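Local coordinates for Galactose/lactose metabolism regulatory protein GAL80 (Saccharomyces cerevisiae, PDB 3BTV) that represses yeast lactose/galactose metabolic genes by binding the activator GAL4 and blocking transcriptional activation when no inducing sugar is present, at residues V261-G269 with P277-G285; V124-L132 with N205-H216. The protein carries 1 engineered substitution. All coordinates share one frame; numbering follows the deposited sequence.

In the fold
Helix 209-225 links the two contacts and gives a compact example of one element serving two interfaces. In contact 2 its first turns meet the loop after strand 121-125, joining the C-terminal domain to the Rossmann domain at the C-terminal ends of the parallel strands, the side on which Rossmann folds generally bind their nucleotide. Contact 1 is the hairpin of strands 264-271 and 276-283 in the large mixed sheet. The centres of the contacts lie about 15 Å apart, and Phe-214 spans them: its CD1 is 3.4 Å from Leu-265 CD2, and its CZ lies 3.6 Å from Phe-267 CD1. Contact 2 lies nearer the chain's centre, about 8 Å against 18 Å.

Contact 1 of 2, residues V261-G269 with P277-G285; sequences VPDHLLFQG and PVSCSFKGG
Leu-265 and Phe-282 form the first of three hydrogen-bonded pairs in this antiparallel hairpin: Leu-265 N meets Phe-282 O at 2.9 Å, and Phe-282 N returns the bond to Leu-265 O. Phe-267 with Cys-280 and Gly-269 with Val-278 repeat the pattern. Just before the Leu-265 pair, the imidazole of His-264 leans across to the other strand and lies with one face over Phe-282 O, 3.3 Å from the ring plane, while Ser-281 OG approaches its edge. An alanine here would remove this ring and is likely to open a gap beside Ser-281, leaving the Phe-282 carbonyl without its aromatic cover. On the opposite face of the sheet, CG of Phe-267 stands trans to the backbone N (chi1 167°), which brings the ring edge to its neighbour, with CD2 3.9 Å from Cys-280 CB. The Phe-282 ring instead leads away from the hairpin to Thr-213 and Thr-217 of helix 209-225. Further out, a water joins Gln-268 NE2 (2.9 Å) to Ser-279 OG (2.7 Å), and Gln-268 OE1 bonds to Asn-233 of the second subunit. Asp-263 and His-264 together face Phe-237 in a classic beta bulge at the strand's start; the Asp-263 carboxylate is held by Ile-240 N, Asn-239 N and Lys-259. Leu-265 and Phe-282 thus give the helix an apolar face, while Leu-266 and Gln-268 offer the second subunit both apolar and polar groups.

Contact 2 of 2, residues V124-L132 with N205-H216; sequences VEWALACSL and NGVDLVTTTFGH
Trp-126 presents its indole N-H edge-on to the helix, NE1 donating to Thr-211 O at 2.8 Å with the acceptor close to the ring plane. The wider pi-type turn probably helps to leave this acceptor to the indole, since Gly-215 N bonds, weakly, to Val-210 O. The packing round this bond is close. Trp-126 CD1 points at the face of the His-216 ring, 3.6 Å from NE2, in an edge-to-face pair with planes at 76°. A CB on Gly-215 would collide with Thr-211 O and crowd NE1. The Trp-126 to Ala-127 peptide is cis, and Ala-127 CB lies over the centre of the indole, 3.8 Å above its plane. The same methyl meets Thr-211 CG2 at 3.7 Å, a branch set trans to the backbone N because OG1 turns the other way (chi1 -58°) to reach Asp-208 OD2. Asp-208 is the N-cap: its OD1 accepts from Thr-211 N at 2.8 Å, so the cap also steadies the residue that receives the indole. Glu-125, Trp-126 and Ala-127 lie where the fifth strand of the Rossmann sheet gives way to its loop, probably where many Gfo/Idh/MocA relatives carry a Glu-Lys-Pro motif whose lysine serves catalysis; a tryptophan there is consistent with a regulator. Toward the partly exposed end the contact thins to van der Waals touches. Cys-130 SG rests against the backbone, 3.5 Å from Asn-205 C and 3.7 Å from Gly-206 N. Gly-206 takes a positive phi of 76° there, and a CB on it would press on that sulfur.

Contact 1 of 2, residues V261-G269 with P277-G285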
loop_
_atom_site.group_PDB
_atom_site.type_symbol
_atom_site.label_atom_id
_atom_site.label_comp_id
_atom_site.label_asym_id
_atom_site.label_seq_id
_atom_site.Cartn_x
_atom_site.Cartn_y
_atom_site.Cartn_z
ATOM N N VAL B 261 -15.357 -14.913 -7.163
ATOM C CA VAL B 261 -13.941 -14.633 -6.881
ATOM C C VAL B 261 -13.705 -13.140 -6.555
ATOM O O VAL B 261 -14.519 -12.282 -6.901
ATOM C CB VAL B 261 -13.026 -15.101 -8.035
ATOM C CG1 VAL B 261 -13.153 -16.611 -8.232
ATOM C CG2 VAL B 261 -13.368 -14.365 -9.312
ATOM N N PRO B 262 -12.583 -12.818 -5.883
ATOM C CA PRO B 262 -12.371 -11.438 -5.424
ATOM C C PRO B 262 -12.097 -10.435 -6.544
ATOM O O PRO B 262 -11.584 -10.794 -7.604
ATOM C CB PRO B 262 -11.120 -11.551 -4.546
ATOM C CG PRO B 262 -11.002 -13.008 -4.222
ATOM C CD PRO B 262 -11.516 -13.719 -5.413
ATOM N N ASP B 263 -12.436 -9.175 -6.291
ATOM C CA ASP B 263 -12.082 -8.076 -7.186
ATOM C C ASP B 263 -11.068 -7.116 -6.571
ATOM O O ASP B 263 -10.685 -6.129 -7.203
ATOM C CB ASP B 263 -13.320 -7.285 -7.593
ATOM C CG ASP B 263 -14.305 -7.150 -6.467
ATOM O OD1 ASP B 263 -14.015 -6.400 -5.514
ATOM O OD2 ASP B 263 -15.362 -7.814 -6.535
ATOM N N HIS B 264 -10.647 -7.373 -5.338
ATOM C CA HIS B 264 -9.557 -6.563 -4.763
ATOM C C HIS B 264 -8.872 -7.278 -3.626
ATOM O O HIS B 264 -9.507 -8.003 -2.865
ATOM C CB HIS B 264 -10.059 -5.219 -4.250
ATOM C CG HIS B 264 -9.025 -4.139 -4.285
ATOM N ND1 HIS B 264 -8.129 -3.927 -3.256
ATOM C CD2 HIS B 264 -8.746 -3.201 -5.219
ATOM C CE1 HIS B 264 -7.346 -2.905 -3.556
ATOM N NE2 HIS B 264 -7.711 -2.432 -4.738
ATOM N N LEU B 265 -7.569 -7.062 -3.520
ATOM C CA LEU B 265 -6.782 -7.610 -2.439
ATOM C C LEU B 265 -5.945 -6.492 -1.835
ATOM O O LEU B 265 -5.224 -5.773 -2.554
ATOM C CB LEU B 265 -5.861 -8.735 -2.941
ATOM C CG LEU B 265 -4.790 -9.198 -1.930
ATOM C CD1 LEU B 265 -5.407 -9.934 -0.752
ATOM C CD2 LEU B 265 -3.714 -10.057 -2.578
ATOM N N LEU B 266 -6.047 -6.339 -0.521
ATOM C CA LEU B 266 -5.121 -5.487 0.232
ATOM C C LEU B 266 -4.265 -6.432 1.020
ATOM O O LEU B 266 -4.778 -7.320 1.697
ATOM C CB LEU B 266 -5.844 -4.552 1.205
ATOM C CG LEU B 266 -6.827 -3.528 0.635
ATOM C CD1 LEU B 266 -7.547 -2.803 1.763
ATOM C CD2 LEU B 266 -6.119 -2.530 -0.273
ATOM N N PHE B 267 -2.957 -6.266 0.930
ATOM C CA PHE B 267 -2.063 -7.176 1.628
ATOM C C PHE B 267 -0.902 -6.401 2.194
ATOM O O PHE B 267 -0.275 -5.600 1.497
ATOM C CB PHE B 267 -1.577 -8.272 0.674
ATOM C CG PHE B 267 -0.419 -9.091 1.210
ATOM C CD1 PHE B 267 -0.628 -10.341 1.773
ATOM C CD2 PHE B 267 0.882 -8.620 1.120
ATOM C CE1 PHE B 267 0.433 -11.094 2.243
ATOM C CE2 PHE B 267 1.948 -9.365 1.593
ATOM C CZ PHE B 267 1.731 -10.603 2.151
ATOM N N GLN B 268 -0.611 -6.623 3.464
ATOM C CA GLN B 268 0.550 -5.963 4.053
ATOM C C GLN B 268 1.244 -6.964 4.946
ATOM O O GLN B 268 0.608 -7.859 5.494
ATOM C CB GLN B 268 0.151 -4.688 4.805
ATOM C CG GLN B 268 -0.701 -4.926 6.055
ATOM C CD GLN B 268 -1.263 -3.631 6.640
ATOM O OE1 GLN B 268 -1.722 -3.581 7.789
ATOM N NE2 GLN B 268 -1.234 -2.582 5.845
ATOM N N GLY B 269 2.554 -6.850 5.066
ATOM C CA GLY B 269 3.290 -7.806 5.859
ATOM C C GLY B 269 4.737 -7.443 6.025
ATOM O O GLY B 269 5.195 -6.400 5.538
ATOM N N PRO B 277 8.893 -3.882 5.961
ATOM C CA PRO B 277 7.494 -3.578 5.647
ATOM C C PRO B 277 7.206 -3.751 4.153
ATOM O O PRO B 277 7.924 -3.209 3.303
ATOM C CB PRO B 277 7.357 -2.097 6.020
ATOM C CG PRO B 277 8.599 -1.745 6.788
ATOM C CD PRO B 277 9.656 -2.697 6.394
ATOM N N VAL B 278 6.154 -4.494 3.839
ATOM C CA VAL B 278 5.713 -4.692 2.470
ATOM C C VAL B 278 4.246 -4.306 2.398
ATOM O O VAL B 278 3.431 -4.801 3.184
ATOM C CB VAL B 278 5.836 -6.170 2.058
ATOM C CG1 VAL B 278 5.290 -6.392 0.642
ATOM C CG2 VAL B 278 7.284 -6.635 2.180
ATOM N N SER B 279 3.908 -3.418 1.473
ATOM C CA SER B 279 2.525 -2.981 1.299
ATOM C C SER B 279 2.056 -3.289 -0.117
ATOM O O SER B 279 2.723 -2.932 -1.099
ATOM C CB SER B 279 2.416 -1.472 1.562
ATOM O OG SER B 279 1.120 -0.984 1.236
ATOM N N CYS B 280 0.876 -3.880 -0.229
ATOM C CA CYS B 280 0.432 -4.364 -1.517
ATOM C C CYS B 280 -1.050 -4.178 -1.793
ATOM O O CYS B 280 -1.901 -4.490 -0.954
ATOM C CB CYS B 280 0.797 -5.833 -1.655
ATOM S SG CYS B 280 0.118 -6.542 -3.122
ATOM N N SER B 281 -1.353 -3.687 -2.989
ATOM C CA SER B 281 -2.743 -3.492 -3.401
ATOM C C SER B 281 -2.937 -4.046 -4.806
ATOM O O SER B 281 -2.278 -3.600 -5.754
ATOM C CB SER B 281 -3.093 -2.005 -3.367
ATOM O OG SER B 281 -4.452 -1.783 -3.679
ATOM N N PHE B 282 -3.834 -5.020 -4.941
ATOM C CA PHE B 282 -4.215 -5.570 -6.238
ATOM C C PHE B 282 -5.669 -5.306 -6.591
ATOM O O PHE B 282 -6.575 -5.738 -5.880
ATOM C CB PHE B 282 -3.975 -7.076 -6.258
ATOM C CG PHE B 282 -2.559 -7.454 -6.567
ATOM C CD1 PHE B 282 -2.182 -7.780 -7.852
ATOM C CD2 PHE B 282 -1.611 -7.481 -5.565
ATOM C CE1 PHE B 282 -0.882 -8.126 -8.128
ATOM C CE2 PHE B 282 -0.312 -7.834 -5.837
ATOM C CZ PHE B 282 0.050 -8.159 -7.112
ATOM N N LYS B 283 -5.879 -4.610 -7.701
ATOM C CA LYS B 283 -7.206 -4.367 -8.247
ATOM C C LYS B 283 -7.602 -5.488 -9.188
ATOM O O LYS B 283 -6.766 -6.033 -9.911
ATOM C CB LYS B 283 -7.228 -3.054 -9.035
ATOM C CG LYS B 283 -6.646 -1.892 -8.254
ATOM C CD LYS B 283 -6.292 -0.716 -9.145
ATOM C CE LYS B 283 -7.473 0.224 -9.331
ATOM N NZ LYS B 283 -8.633 -0.445 -9.978
ATOM N N GLY B 284 -8.892 -5.784 -9.204
ATOM C CA GLY B 284 -9.476 -6.801 -10.063
ATOM C C GLY B 284 -9.201 -6.933 -11.556
ATOM O O GLY B 284 -8.742 -7.994 -11.953
ATOM N N GLY B 285 -9.459 -6.015 -12.481
ATOM C CA GLY B 285 -9.880 -4.646 -12.541
ATOM C C GLY B 285 -8.912 -4.199 -13.646
ATOM O O GLY B 285 -8.266 -5.043 -14.274
HETATM O O HOH W 1 -0.344 -1.192 3.516
#

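Contact 2 of 2, residues V124-L132 with N205-H216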
loop_
_atom_site.group_PDB
_atom_site.type_symbol
_atom_site.label_atom_id
_atom_site.label_comp_id
_atom_site.label_asym_id
_atom_site.label_seq_id
_atom_site.Cartn_x
_atom_site.Cartn_y
_atom_site.Cartn_z
ATOM N N VAL B 124 4.134 -29.405 -13.455
ATOM C CA VAL B 124 2.758 -28.924 -13.297
ATOM C C VAL B 124 2.714 -27.412 -13.321
ATOM O O VAL B 124 3.623 -26.753 -12.825
ATOM C CB VAL B 124 2.108 -29.445 -11.984
ATOM C CG1 VAL B 124 0.649 -29.003 -11.884
ATOM C CG2 VAL B 124 2.195 -30.977 -11.913
ATOM N N GLU B 125 1.653 -26.854 -13.890
ATOM C CA GLU B 125 1.488 -25.405 -13.887
ATOM C C GLU B 125 0.927 -24.889 -12.576
ATOM O O GLU B 125 0.258 -25.620 -11.850
ATOM C CB GLU B 125 0.603 -24.971 -15.046
ATOM C CG GLU B 125 1.308 -25.094 -16.375
ATOM C CD GLU B 125 0.543 -24.432 -17.486
ATOM O OE1 GLU B 125 -0.677 -24.691 -17.585
ATOM O OE2 GLU B 125 1.159 -23.653 -18.251
ATOM N N TRP B 126 1.239 -23.637 -12.264
ATOM C CA TRP B 126 0.632 -22.949 -11.129
ATOM C C TRP B 126 -0.747 -22.481 -11.578
ATOM O O TRP B 126 -0.885 -21.991 -12.692
ATOM C CB TRP B 126 1.491 -21.757 -10.695
ATOM C CG TRP B 126 0.873 -20.987 -9.565
ATOM C CD1 TRP B 126 0.184 -19.823 -9.659
ATOM C CD2 TRP B 126 0.854 -21.357 -8.182
ATOM N NE1 TRP B 126 -0.266 -19.441 -8.426
ATOM C CE2 TRP B 126 0.130 -20.369 -7.498
ATOM C CE3 TRP B 126 1.367 -22.438 -7.459
ATOM C CZ2 TRP B 126 -0.080 -20.411 -6.116
ATOM C CZ3 TRP B 126 1.164 -22.478 -6.091
ATOM C CH2 TRP B 126 0.439 -21.478 -5.435
ATOM N N ALA B 127 -1.774 -22.635 -10.744
ATOM C CA ALA B 127 -1.650 -23.147 -9.387
ATOM C C ALA B 127 -1.645 -24.668 -9.348
ATOM O O ALA B 127 -2.209 -25.330 -10.222
ATOM C CB ALA B 127 -2.792 -22.605 -8.518
ATOM N N LEU B 128 -1.019 -25.221 -8.313
ATOM C CA LEU B 128 -0.900 -26.664 -8.194
ATOM C C LEU B 128 -2.280 -27.306 -8.047
ATOM O O LEU B 128 -2.586 -28.295 -8.706
ATOM C CB LEU B 128 -0.007 -27.043 -7.005
ATOM C CG LEU B 128 0.155 -28.554 -6.792
ATOM C CD1 LEU B 128 0.591 -29.252 -8.088
ATOM C CD2 LEU B 128 1.144 -28.839 -5.666
ATOM N N ALA B 129 -3.120 -26.721 -7.201
ATOM C CA ALA B 129 -4.455 -27.267 -6.976
ATOM C C ALA B 129 -5.445 -26.181 -6.560
ATOM O O ALA B 129 -5.106 -24.994 -6.531
ATOM C CB ALA B 129 -4.406 -28.365 -5.934
ATOM N N CYS B 130 -6.671 -26.595 -6.258
ATOM C CA CYS B 130 -7.743 -25.666 -5.882
ATOM C C CYS B 130 -7.794 -25.342 -4.398
ATOM O O CYS B 130 -8.543 -24.459 -3.979
ATOM C CB CYS B 130 -9.097 -26.246 -6.298
ATOM S SG CYS B 130 -9.243 -26.422 -8.075
ATOM N N SER B 131 -7.020 -26.072 -3.601
ATOM C CA SER B 131 -6.976 -25.843 -2.159
ATOM C C SER B 131 -5.660 -26.353 -1.600
ATOM O O SER B 131 -4.987 -27.172 -2.230
ATOM C CB SER B 131 -8.125 -26.570 -1.467
ATOM O OG SER B 131 -7.956 -27.982 -1.577
ATOM N N LEU B 132 -5.296 -25.862 -0.421
ATOM C CA LEU B 132 -4.085 -26.315 0.250
ATOM C C LEU B 132 -4.193 -27.827 0.502
ATOM O O LEU B 132 -3.248 -28.591 0.270
ATOM C CB LEU B 132 -3.887 -25.532 1.557
ATOM C CG LEU B 132 -2.703 -25.939 2.433
ATOM C CD1 LEU B 132 -1.418 -25.912 1.631
ATOM C CD2 LEU B 132 -2.598 -25.061 3.653
ATOM N N ASN B 205 -12.107 -22.862 -7.898
ATOM C CA ASN B 205 -11.633 -23.496 -9.123
ATOM C C ASN B 205 -10.148 -23.258 -9.367
ATOM O O ASN B 205 -9.639 -23.525 -10.456
ATOM C CB ASN B 205 -12.445 -23.018 -10.314
ATOM C CG ASN B 205 -13.827 -23.624 -10.338
ATOM O OD1 ASN B 205 -14.752 -23.076 -10.940
ATOM N ND2 ASN B 205 -13.981 -24.758 -9.661
ATOM N N GLY B 206 -9.459 -22.744 -8.352
ATOM C CA GLY B 206 -8.009 -22.618 -8.405
ATOM C C GLY B 206 -7.468 -21.489 -9.271
ATOM O O GLY B 206 -6.265 -21.428 -9.542
ATOM N N VAL B 207 -8.346 -20.592 -9.709
ATOM C CA VAL B 207 -7.933 -19.447 -10.516
ATOM C C VAL B 207 -8.636 -18.188 -10.030
ATOM O O VAL B 207 -9.853 -18.118 -10.033
ATOM C CB VAL B 207 -8.229 -19.640 -12.011
ATOM C CG1 VAL B 207 -7.615 -18.496 -12.822
ATOM C CG2 VAL B 207 -7.695 -20.973 -12.494
ATOM N N ASP B 208 -7.860 -17.196 -9.609
ATOM C CA ASP B 208 -8.429 -15.981 -9.048
ATOM C C ASP B 208 -7.335 -14.968 -8.754
ATOM O O ASP B 208 -6.142 -15.267 -8.858
ATOM C CB ASP B 208 -9.216 -16.287 -7.766
ATOM C CG ASP B 208 -8.325 -16.745 -6.629
ATOM O OD1 ASP B 208 -7.699 -15.888 -5.973
ATOM O OD2 ASP B 208 -8.258 -17.964 -6.389
ATOM N N LEU B 209 -7.765 -13.770 -8.375
ATOM C CA LEU B 209 -6.862 -12.640 -8.168
ATOM C C LEU B 209 -5.781 -12.959 -7.144
ATOM O O LEU B 209 -4.626 -12.568 -7.295
ATOM C CB LEU B 209 -7.654 -11.418 -7.694
ATOM C CG LEU B 209 -6.809 -10.166 -7.429
ATOM C CD1 LEU B 209 -6.118 -9.744 -8.729
ATOM C CD2 LEU B 209 -7.638 -9.025 -6.867
ATOM N N VAL B 210 -6.162 -13.653 -6.081
ATOM C CA VAL B 210 -5.219 -13.921 -5.012
ATOM C C VAL B 210 -4.290 -15.074 -5.368
ATOM O O VAL B 210 -3.054 -14.939 -5.370
ATOM C CB VAL B 210 -5.943 -14.221 -3.706
ATOM C CG1 VAL B 210 -4.933 -14.414 -2.590
ATOM C CG2 VAL B 210 -6.886 -13.078 -3.373
ATOM N N THR B 211 -4.900 -16.204 -5.690
ATOM C CA THR B 211 -4.166 -17.423 -5.956
ATOM C C THR B 211 -3.218 -17.249 -7.123
ATOM O O THR B 211 -2.079 -17.715 -7.097
ATOM C CB THR B 211 -5.136 -18.574 -6.288
ATOM O OG1 THR B 211 -6.048 -18.754 -5.193
ATOM C CG2 THR B 211 -4.366 -19.856 -6.539
ATOM N N THR B 212 -3.690 -16.570 -8.156
ATOM C CA THR B 212 -2.963 -16.554 -9.410
ATOM C C THR B 212 -2.079 -15.325 -9.551
ATOM O O THR B 212 -0.854 -15.432 -9.574
ATOM C CB THR B 212 -3.929 -16.660 -10.602
ATOM O OG1 THR B 212 -4.875 -17.707 -10.346
ATOM C CG2 THR B 212 -3.163 -16.960 -11.904
ATOM N N THR B 213 -2.704 -14.158 -9.633
ATOM C CA THR B 213 -1.989 -12.923 -9.911
ATOM C C THR B 213 -1.096 -12.523 -8.747
ATOM O O THR B 213 0.092 -12.319 -8.910
ATOM C CB THR B 213 -2.955 -11.772 -10.206
ATOM O OG1 THR B 213 -3.896 -12.195 -11.194
ATOM C CG2 THR B 213 -2.187 -10.552 -10.725
ATOM N N PHE B 214 -1.686 -12.427 -7.565
ATOM C CA PHE B 214 -0.911 -12.192 -6.367
ATOM C C PHE B 214 0.086 -13.327 -6.118
ATOM O O PHE B 214 1.222 -13.080 -5.713
ATOM C CB PHE B 214 -1.840 -12.002 -5.175
ATOM C CG PHE B 214 -1.120 -11.871 -3.866
ATOM C CD1 PHE B 214 -0.494 -10.689 -3.522
ATOM C CD2 PHE B 214 -1.064 -12.932 -2.990
ATOM C CE1 PHE B 214 0.164 -10.574 -2.327
ATOM C CE2 PHE B 214 -0.404 -12.820 -1.785
ATOM C CZ PHE B 214 0.205 -11.646 -1.454
ATOM N N GLY B 215 -0.327 -14.568 -6.365
ATOM C CA GLY B 215 0.568 -15.699 -6.188
ATOM C C GLY B 215 1.873 -15.592 -6.986
ATOM O O GLY B 215 2.966 -15.721 -6.437
ATOM N N HIS B 216 1.770 -15.382 -8.294
ATOM C CA HIS B 216 2.973 -15.254 -9.114
ATOM C C HIS B 216 3.832 -14.089 -8.599
ATOM O O HIS B 216 5.035 -14.222 -8.416
ATOM C CB HIS B 216 2.618 -15.018 -10.586
ATOM C CG HIS B 216 2.293 -16.266 -11.350
ATOM N ND1 HIS B 216 3.256 -17.166 -11.757
ATOM C CD2 HIS B 216 1.111 -16.738 -11.823
ATOM C CE1 HIS B 216 2.683 -18.149 -12.435
ATOM N NE2 HIS B 216 1.382 -17.913 -12.490
#